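Local coordinates for microtubule-associated protein 1A/1B, light chain 3 (Trypanosoma brucei brucei, PDB 3W1Y) that probably acts in autophagy as a ubiquitin-like ATG8-family protein that binds phosphatidylethanolamine, at residues A[28-33]-A[69-74]. Numbering follows the deposited sequence.
Sequences LRYPKH and KFLLPE
His33 pairs with Pro73 in the ubiquitin-like ATG8 fold, where strand 33-40 begins, just after helix 16-29, and its antiparallel partner, strand 68-73, outermost in the sheet of this chain, ends. His33 and Pro73 form a non-hydrogen-bonded pair, their CA atoms 4.4 Å apart, with diverging side chains. Pro73 CA nevertheless lies over one face of the His33 imidazole, 4.1 Å from the ring centroid and 14° off the ring normal, which meets the geometry of a CH-pi contact. Tyr30 CD2 sits toward the rim of the opposite face.

Leu71 divides its branches between two partners. With CG anti to the backbone N (chi1 -173°), CD1 packs on His33 CB at 3.7 Å and CD2 reaches Tyr30 CD1 at 3.6 Å, the Tyr30 and Leu71 side chains crossing at about a right angle. A type I turn from Tyr30 to His33, with the His33 N to Tyr30 O hydrogen bond, places Tyr30 and His33 against the same Leu71 side chain.

Past the pair, Glu74 N donates to Lys32 O at 2.8 Å (N-H...O 150°). The Glu74 carboxylate touches the Lys32 aliphatic chain, Glu74 OE2 to Lys32 CG 3.5 Å, but Glu74 OE2 stays 5.4 Å from Lys32 NZ, too far for a salt bridge.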
loop_
_atom_site.group_PDB
_atom_site.type_symbol
_atom_site.label_atom_id
_atom_site.label_comp_id
_atom_site.label_asym_id
_atom_site.label_seq_id
_atom_site.Cartn_x
_atom_site.Cartn_y
_atom_site.Cartn_z
ATOM N N LEU A 28 0.894 27.067 11.934
ATOM C CA LEU A 28 0.384 27.992 12.932
ATOM C C LEU A 28 -0.968 27.477 13.480
ATOM O O LEU A 28 -1.197 27.530 14.682
ATOM C CB LEU A 28 0.251 29.411 12.370
ATOM C CG LEU A 28 -0.575 30.410 13.197
ATOM C CD1 LEU A 28 0.098 30.742 14.555
ATOM C CD2 LEU A 28 -0.909 31.702 12.426
ATOM N N ARG A 29 -1.817 26.953 12.586
ATOM C CA ARG A 29 -3.103 26.416 12.969
ATOM C C ARG A 29 -3.065 24.942 13.394
ATOM O O ARG A 29 -3.787 24.537 14.317
ATOM C CB ARG A 29 -4.166 26.638 11.887
ATOM C CG ARG A 29 -5.575 26.348 12.449
ATOM C CD ARG A 29 -6.703 26.967 11.646
ATOM N NE ARG A 29 -6.600 28.424 11.543
ATOM C CZ ARG A 29 -7.516 29.190 10.951
ATOM N NH1 ARG A 29 -8.605 28.640 10.398
ATOM N NH2 ARG A 29 -7.339 30.504 10.905
ATOM N N TYR A 30 -2.213 24.161 12.737
ATOM C CA TYR A 30 -2.095 22.720 12.980
ATOM C C TYR A 30 -0.648 22.318 13.264
ATOM O O TYR A 30 -0.008 21.653 12.448
ATOM C CB TYR A 30 -2.649 21.946 11.792
ATOM C CG TYR A 30 -4.079 22.293 11.496
ATOM C CD1 TYR A 30 -4.396 23.212 10.495
ATOM C CD2 TYR A 30 -5.121 21.728 12.251
ATOM C CE1 TYR A 30 -5.711 23.552 10.229
ATOM C CE2 TYR A 30 -6.449 22.061 12.016
ATOM C CZ TYR A 30 -6.739 22.970 11.005
ATOM O OH TYR A 30 -8.046 23.302 10.754
ATOM N N PRO A 31 -0.141 22.691 14.449
ATOM C CA PRO A 31 1.304 22.492 14.747
ATOM C C PRO A 31 1.700 21.014 14.922
ATOM O O PRO A 31 2.880 20.695 14.975
ATOM C CB PRO A 31 1.512 23.274 16.056
ATOM C CG PRO A 31 0.070 23.260 16.741
ATOM C CD PRO A 31 -0.909 23.271 15.591
ATOM N N LYS A 32 0.720 20.126 15.027
ATOM C CA LYS A 32 0.986 18.690 15.116
ATOM C C LYS A 32 0.628 17.960 13.795
ATOM O O LYS A 32 0.563 16.735 13.758
ATOM C CB LYS A 32 0.223 18.096 16.318
ATOM C CG LYS A 32 0.748 18.583 17.691
ATOM C CD LYS A 32 -0.042 17.955 18.865
ATOM C CE LYS A 32 0.442 18.564 20.189
ATOM N NZ LYS A 32 -0.076 17.844 21.406
ATOM N N HIS A 33 0.393 18.712 12.728
ATOM C CA HIS A 33 0.109 18.118 11.443
ATOM C C HIS A 33 1.251 18.328 10.450
ATOM O O HIS A 33 2.008 19.283 10.526
ATOM C CB HIS A 33 -1.245 18.593 10.873
ATOM C CG HIS A 33 -2.435 18.116 11.670
ATOM N ND1 HIS A 33 -3.467 17.386 11.118
ATOM C CD2 HIS A 33 -2.729 18.241 12.983
ATOM C CE1 HIS A 33 -4.347 17.091 12.057
ATOM N NE2 HIS A 33 -3.918 17.594 13.200
ATOM N N LYS A 69 -2.225 17.561 -2.162
ATOM C CA LYS A 69 -1.711 18.000 -0.888
ATOM C C LYS A 69 -2.520 17.374 0.222
ATOM O O LYS A 69 -3.723 17.161 0.086
ATOM C CB LYS A 69 -1.864 19.499 -0.738
ATOM C CG LYS A 69 -1.058 20.325 -1.709
ATOM C CD LYS A 69 -1.626 21.721 -1.651
ATOM C CE LYS A 69 -0.731 22.678 -2.333
ATOM N NZ LYS A 69 -1.424 23.980 -2.489
ATOM N N PHE A 70 -1.860 17.091 1.334
ATOM C CA PHE A 70 -2.522 16.522 2.502
ATOM C C PHE A 70 -2.001 17.279 3.701
ATOM O O PHE A 70 -0.935 17.834 3.650
ATOM C CB PHE A 70 -2.195 15.014 2.638
ATOM C CG PHE A 70 -2.733 14.170 1.517
ATOM C CD1 PHE A 70 -2.066 14.085 0.303
ATOM C CD2 PHE A 70 -3.932 13.479 1.658
ATOM C CE1 PHE A 70 -2.586 13.317 -0.760
ATOM C CE2 PHE A 70 -4.443 12.713 0.603
ATOM C CZ PHE A 70 -3.754 12.635 -0.603
ATOM N N LEU A 71 -2.777 17.281 4.779
ATOM C CA LEU A 71 -2.348 17.786 6.064
ATOM C C LEU A 71 -2.708 16.723 7.100
ATOM O O LEU A 71 -3.858 16.595 7.510
ATOM C CB LEU A 71 -3.036 19.124 6.337
ATOM C CG LEU A 71 -2.597 19.912 7.565
ATOM C CD1 LEU A 71 -1.088 20.199 7.544
ATOM C CD2 LEU A 71 -3.421 21.234 7.692
ATOM N N LEU A 72 -1.739 15.912 7.499
ATOM C CA LEU A 72 -2.078 14.731 8.286
ATOM C C LEU A 72 -1.420 14.756 9.650
ATOM O O LEU A 72 -0.355 15.376 9.815
ATOM C CB LEU A 72 -1.721 13.458 7.516
ATOM C CG LEU A 72 -2.491 13.196 6.207
ATOM C CD1 LEU A 72 -2.046 11.887 5.556
ATOM C CD2 LEU A 72 -4.044 13.191 6.431
ATOM N N PRO A 73 -2.038 14.084 10.642
ATOM C CA PRO A 73 -1.423 14.076 11.990
ATOM C C PRO A 73 0.024 13.535 12.003
ATOM O O PRO A 73 0.353 12.596 11.242
ATOM C CB PRO A 73 -2.377 13.177 12.821
ATOM C CG PRO A 73 -3.715 13.193 12.086
ATOM C CD PRO A 73 -3.298 13.298 10.591
ATOM N N GLU A 74 0.880 14.120 12.843
ATOM C CA GLU A 74 2.264 13.659 12.980
ATOM C C GLU A 74 2.331 12.204 13.462
ATOM O O GLU A 74 3.302 11.489 13.174
ATOM C CB GLU A 74 3.067 14.576 13.922
ATOM C CG GLU A 74 2.460 14.774 15.339
ATOM C CD GLU A 74 3.260 15.741 16.230
ATOM O OE1 GLU A 74 4.186 16.450 15.738
ATOM O OE2 GLU A 74 2.942 15.819 17.442
#